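Local coordinates for protein membrane-bound protease PH1510 (Pyrococcus horikoshii, PDB 6M4B) that cleaves proteins, among them a stomatin homolog, preferentially near hydrophobic or aromatic residues, through the serine protease domain present here as an inactive mutant, at residues A[142-150]-A[163-171]. The protein carries 1 engineered substitution. Sequence-based numbering, arbitrary orientation.
Sequences RNATIAEEF and LKYGVIEVV
Arg142 reaches along the loop 165-169 to a side-on salt bridge with Glu169. Its CB lies 3.6 Å from Gly166 O, CG is 3.7 Å from both Val167 O and Glu169 OE1, and CD comes within 3.2 Å of Val167 O. The chain, extended from CG to NE, then delivers Arg142 NE to Glu169 OE1 (2.8 Å, 172°) and NH2 to OE2, both oxygens near the guanidinium plane, though OE2 is met from above the carboxylate plane. Glu169 OE2 also accepts from Ile95 N, tying the bridge to strand 94-97, and Arg142 NH1 donates to Ser92 O just before that strand. A methionine in place of Arg142 would probably leave the Glu169 carboxylate without its countercharge. Asn143 suits a helix start: with CG anti to the backbone N (chi1 -169°), OD1 caps Ile146 N, while Asn143 ND2 donates to Tyr165 O (2.9 Å) in the carbonyl plane. Its backbone N binds Gly166 O. Next to this polar edge, branched Ile146 and Val167 cross at about a right angle, their CG2 methyls 3.6 Å apart, and Val167 CG1 meets the edge of Phe150, whose ring also touches substrate-site Cys106. Gly166, with positive phi, closes helix 159-164; thus an N-capped helix start meets a Schellman helix end within this ClpP/crotonase-type domain.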
ATOM      1  N   ARG A 142       4.744 -12.936  -7.806  1.00 32.85           N
ATOM      2  CA  ARG A 142       5.936 -13.507  -7.272  1.00 32.94           C
ATOM      3  C   ARG A 142       5.602 -14.450  -6.102  1.00 36.58           C
ATOM      4  O   ARG A 142       4.508 -14.459  -5.593  1.00 38.92           O
ATOM      5  CB  ARG A 142       6.888 -12.371  -6.832  1.00 35.42           C
ATOM      6  CG  ARG A 142       7.451 -11.573  -8.021  1.00 35.24           C
ATOM      7  CD  ARG A 142       8.200 -10.347  -7.547  1.00 34.10           C
ATOM      8  NE  ARG A 142       8.647  -9.579  -8.676  1.00 37.96           N
ATOM      9  CZ  ARG A 142       8.471  -8.275  -8.891  1.00 38.66           C
ATOM     10  NH1 ARG A 142       7.816  -7.484  -8.052  1.00 34.08           N
ATOM     11  NH2 ARG A 142       8.990  -7.748  -9.988  1.00 38.60           N
ATOM     12  N   ASN A 143       6.567 -15.227  -5.664  1.00 35.77           N
ATOM     13  CA  ASN A 143       6.302 -16.289  -4.672  1.00 42.81           C
ATOM     14  C   ASN A 143       6.007 -15.747  -3.217  1.00 34.39           C
ATOM     15  O   ASN A 143       6.874 -15.273  -2.541  1.00 35.20           O
ATOM     16  CB  ASN A 143       7.497 -17.252  -4.695  1.00 41.79           C
ATOM     17  CG  ASN A 143       7.228 -18.519  -3.926  1.00 45.85           C
ATOM     18  OD1 ASN A 143       6.561 -18.474  -2.902  1.00 44.25           O
ATOM     19  ND2 ASN A 143       7.871 -19.613  -4.318  1.00 42.19           N
ATOM     20  N   ALA A 144       4.756 -15.778  -2.821  1.00 35.20           N
ATOM     21  CA  ALA A 144       4.321 -15.248  -1.524  1.00 39.24           C
ATOM     22  C   ALA A 144       4.687 -16.156  -0.326  1.00 37.80           C
ATOM     23  O   ALA A 144       4.916 -15.650   0.760  1.00 40.37           O
ATOM     24  CB  ALA A 144       2.818 -15.027  -1.555  1.00 44.83           C
ATOM     25  N   THR A 145       4.827 -17.467  -0.555  1.00 34.19           N
ATOM     26  CA  THR A 145       5.329 -18.384   0.447  1.00 37.45           C
ATOM     27  C   THR A 145       6.762 -18.023   0.813  1.00 40.46           C
ATOM     28  O   THR A 145       7.083 -17.832   2.001  1.00 38.22           O
ATOM     29  CB  THR A 145       5.266 -19.821  -0.084  1.00 42.61           C
ATOM     30  OG1 THR A 145       3.914 -20.158  -0.326  1.00 45.43           O
ATOM     31  CG2 THR A 145       5.878 -20.839   0.878  1.00 44.27           C
ATOM     32  N   ILE A 146       7.615 -17.864  -0.203  1.00 38.65           N
ATOM     33  CA  ILE A 146       9.006 -17.449   0.023  1.00 41.96           C
ATOM     34  C   ILE A 146       9.058 -16.080   0.637  1.00 40.26           C
ATOM     35  O   ILE A 146       9.841 -15.864   1.564  1.00 39.62           O
ATOM     36  CB  ILE A 146       9.859 -17.441  -1.276  1.00 47.15           C
ATOM     37  CG1 ILE A 146      10.099 -18.885  -1.732  1.00 50.88           C
ATOM     38  CG2 ILE A 146      11.200 -16.731  -1.071  1.00 44.42           C
ATOM     39  CD1 ILE A 146      10.973 -19.721  -0.813  1.00 52.98           C
ATOM     40  N   ALA A 147       8.239 -15.165   0.141  1.00 34.31           N
ATOM     41  CA  ALA A 147       8.218 -13.804   0.709  1.00 38.69           C
ATOM     42  C   ALA A 147       7.915 -13.834   2.212  1.00 38.00           C
ATOM     43  O   ALA A 147       8.540 -13.123   2.991  1.00 39.74           O
ATOM     44  CB  ALA A 147       7.222 -12.905  -0.019  1.00 35.60           C
ATOM     45  N   GLU A 148       6.949 -14.651   2.602  1.00 42.21           N
ATOM     46  CA  GLU A 148       6.607 -14.832   4.024  1.00 44.41           C
ATOM     47  C   GLU A 148       7.824 -15.377   4.783  1.00 42.79           C
ATOM     48  O   GLU A 148       8.197 -14.845   5.811  1.00 41.20           O
ATOM     49  CB  GLU A 148       5.405 -15.773   4.193  1.00 42.57           C
ATOM     50  CG  GLU A 148       5.037 -15.975   5.662  1.00 49.20           C
ATOM     51  CD  GLU A 148       3.756 -16.786   5.911  1.00 46.12           C
ATOM     52  OE1 GLU A 148       3.568 -17.213   7.051  1.00 54.60           O
ATOM     53  OE2 GLU A 148       2.958 -17.044   5.013  1.00 49.94           O
ATOM     54  N   GLU A 149       8.504 -16.365   4.212  1.00 39.34           N
ATOM     55  CA  GLU A 149       9.703 -16.881   4.858  1.00 37.84           C
ATOM     56  C   GLU A 149      10.829 -15.899   5.037  1.00 38.86           C
ATOM     57  O   GLU A 149      11.613 -16.049   5.979  1.00 39.58           O
ATOM     58  CB  GLU A 149      10.192 -18.146   4.195  1.00 42.10           C
ATOM     59  CG  GLU A 149       9.131 -19.266   4.185  1.00 43.76           C
ATOM     60  CD  GLU A 149       9.612 -20.512   3.477  1.00 44.43           C
ATOM     61  OE1 GLU A 149      10.791 -20.576   3.134  1.00 54.79           O
ATOM     62  OE2 GLU A 149       8.837 -21.450   3.311  1.00 52.75           O
ATOM     63  N   PHE A 150      10.936 -14.878   4.193  1.00 36.03           N
ATOM     64  CA  PHE A 150      11.921 -13.860   4.474  1.00 36.25           C
ATOM     65  C   PHE A 150      11.744 -13.315   5.901  1.00 39.91           C
ATOM     66  O   PHE A 150      12.691 -12.781   6.477  1.00 41.07           O
ATOM     67  CB  PHE A 150      11.835 -12.644   3.519  1.00 39.74           C
ATOM     68  CG  PHE A 150      12.150 -12.919   2.065  1.00 38.96           C
ATOM     69  CD1 PHE A 150      12.998 -13.950   1.670  1.00 40.33           C
ATOM     70  CD2 PHE A 150      11.557 -12.118   1.064  1.00 39.50           C
ATOM     71  CE1 PHE A 150      13.290 -14.172   0.338  1.00 41.08           C
ATOM     72  CE2 PHE A 150      11.849 -12.327  -0.281  1.00 40.33           C
ATOM     73  CZ  PHE A 150      12.739 -13.343  -0.646  1.00 42.69           C
ATOM     74  N   LEU A 163      15.827 -16.590  -8.427  1.00 44.32           N
ATOM     75  CA  LEU A 163      15.225 -16.761  -9.763  1.00 40.44           C
ATOM     76  C   LEU A 163      14.426 -18.057  -9.824  1.00 41.93           C
ATOM     77  O   LEU A 163      13.289 -18.113 -10.339  1.00 40.55           O
ATOM     78  CB  LEU A 163      16.293 -16.775 -10.843  1.00 45.37           C
ATOM     79  CG  LEU A 163      15.791 -16.878 -12.294  1.00 50.89           C
ATOM     80  CD1 LEU A 163      15.203 -15.537 -12.747  1.00 47.96           C
ATOM     81  CD2 LEU A 163      16.922 -17.289 -13.245  1.00 48.94           C
ATOM     82  N   LYS A 164      15.051 -19.123  -9.334  1.00 44.43           N
ATOM     83  CA  LYS A 164      14.467 -20.447  -9.350  1.00 46.04           C
ATOM     84  C   LYS A 164      13.163 -20.491  -8.561  1.00 44.71           C
ATOM     85  O   LYS A 164      12.191 -21.055  -9.025  1.00 42.57           O
ATOM     86  CB  LYS A 164      15.462 -21.449  -8.774  1.00 54.92           C
ATOM     87  CG  LYS A 164      14.979 -22.887  -8.778  1.00 66.72           C
ATOM     88  CD  LYS A 164      15.885 -23.828  -7.963  1.00 85.45           C
ATOM     89  CE  LYS A 164      16.391 -25.014  -8.792  1.00 94.36           C
ATOM     90  NZ  LYS A 164      16.992 -26.101  -7.962  1.00 98.30           N
ATOM     91  N   TYR A 165      13.115 -19.883  -7.384  1.00 45.22           N
ATOM     92  CA  TYR A 165      11.870 -19.915  -6.601  1.00 54.47           C
ATOM     93  C   TYR A 165      10.826 -18.835  -6.990  1.00 50.90           C
ATOM     94  O   TYR A 165       9.838 -18.722  -6.294  1.00 48.14           O
ATOM     95  CB  TYR A 165      12.158 -19.889  -5.087  1.00 65.60           C
ATOM     96  CG  TYR A 165      12.896 -21.090  -4.475  1.00 76.55           C
ATOM     97  CD1 TYR A 165      12.299 -22.349  -4.385  1.00 89.73           C
ATOM     98  CD2 TYR A 165      14.168 -20.941  -3.916  1.00 79.09           C
ATOM     99  CE1 TYR A 165      12.981 -23.414  -3.807  1.00 98.73           C
ATOM    100  CE2 TYR A 165      14.859 -22.002  -3.349  1.00 87.83           C
ATOM    101  CZ  TYR A 165      14.255 -23.235  -3.293  1.00 94.11           C
ATOM    102  OH  TYR A 165      14.905 -24.303  -2.722  1.00 96.94           O
ATOM    103  N   GLY A 166      11.000 -18.085  -8.095  1.00 42.86           N
ATOM    104  CA  GLY A 166       9.956 -17.186  -8.606  1.00 36.57           C
ATOM    105  C   GLY A 166       9.786 -15.896  -7.800  1.00 41.30           C
ATOM    106  O   GLY A 166       8.665 -15.364  -7.704  1.00 41.00           O
ATOM    107  N   VAL A 167      10.886 -15.417  -7.209  1.00 34.40           N
ATOM    108  CA  VAL A 167      10.956 -14.158  -6.475  1.00 38.97           C
ATOM    109  C   VAL A 167      11.463 -12.984  -7.325  1.00 41.28           C
ATOM    110  O   VAL A 167      11.043 -11.854  -7.124  1.00 41.97           O
ATOM    111  CB  VAL A 167      11.937 -14.293  -5.302  1.00 43.59           C
ATOM    112  CG1 VAL A 167      12.089 -13.011  -4.530  1.00 47.36           C
ATOM    113  CG2 VAL A 167      11.446 -15.396  -4.403  1.00 52.65           C
ATOM    114  N   ILE A 168      12.398 -13.245  -8.231  1.00 39.88           N
ATOM    115  CA  ILE A 168      12.921 -12.205  -9.132  1.00 41.23           C
ATOM    116  C   ILE A 168      12.772 -12.683 -10.580  1.00 34.88           C
ATOM    117  O   ILE A 168      12.438 -13.828 -10.837  1.00 40.32           O
ATOM    118  CB  ILE A 168      14.397 -11.894  -8.839  1.00 40.69           C
ATOM    119  CG1 ILE A 168      15.292 -13.101  -9.155  1.00 41.31           C
ATOM    120  CG2 ILE A 168      14.580 -11.494  -7.379  1.00 39.72           C
ATOM    121  CD1 ILE A 168      16.766 -12.806  -9.055  1.00 40.75           C
ATOM    122  N   GLU A 169      13.043 -11.790 -11.514  1.00 35.47           N
ATOM    123  CA  GLU A 169      12.853 -12.073 -12.919  1.00 35.13           C
ATOM    124  C   GLU A 169      14.184 -12.228 -13.692  1.00 34.37           C
ATOM    125  O   GLU A 169      14.213 -12.962 -14.644  1.00 30.91           O
ATOM    126  CB  GLU A 169      11.939 -11.032 -13.585  1.00 34.62           C
ATOM    127  CG  GLU A 169      10.493 -11.030 -13.101  1.00 35.87           C
ATOM    128  CD  GLU A 169      10.349 -10.390 -11.722  1.00 38.42           C
ATOM    129  OE1 GLU A 169       9.844 -11.058 -10.787  1.00 35.93           O
ATOM    130  OE2 GLU A 169      10.747  -9.221 -11.575  1.00 35.58           O
ATOM    131  N   VAL A 170      15.258 -11.594 -13.245  1.00 32.26           N
ATOM    132  CA  VAL A 170      16.470 -11.546 -14.013  1.00 37.52           C
ATOM    133  C   VAL A 170      17.697 -11.654 -13.129  1.00 37.26           C
ATOM    134  O   VAL A 170      17.830 -10.969 -12.123  1.00 36.61           O
ATOM    135  CB  VAL A 170      16.535 -10.202 -14.835  1.00 39.70           C
ATOM    136  CG1 VAL A 170      17.855 -10.056 -15.551  1.00 37.09           C
ATOM    137  CG2 VAL A 170      15.352 -10.099 -15.837  1.00 37.31           C
ATOM    138  N   VAL A 171      18.604 -12.536 -13.522  1.00 38.17           N
ATOM    139  CA  VAL A 171      20.017 -12.467 -13.046  1.00 43.19           C
ATOM    140  C   VAL A 171      20.902 -11.847 -14.148  1.00 38.03           C
ATOM    141  O   VAL A 171      20.959 -12.386 -15.276  1.00 36.81           O
ATOM    142  CB  VAL A 171      20.559 -13.870 -12.712  1.00 42.25           C
ATOM    143  CG1 VAL A 171      21.980 -13.764 -12.150  1.00 43.33           C
ATOM    144  CG2 VAL A 171      19.618 -14.553 -11.741  1.00 46.38           C
TER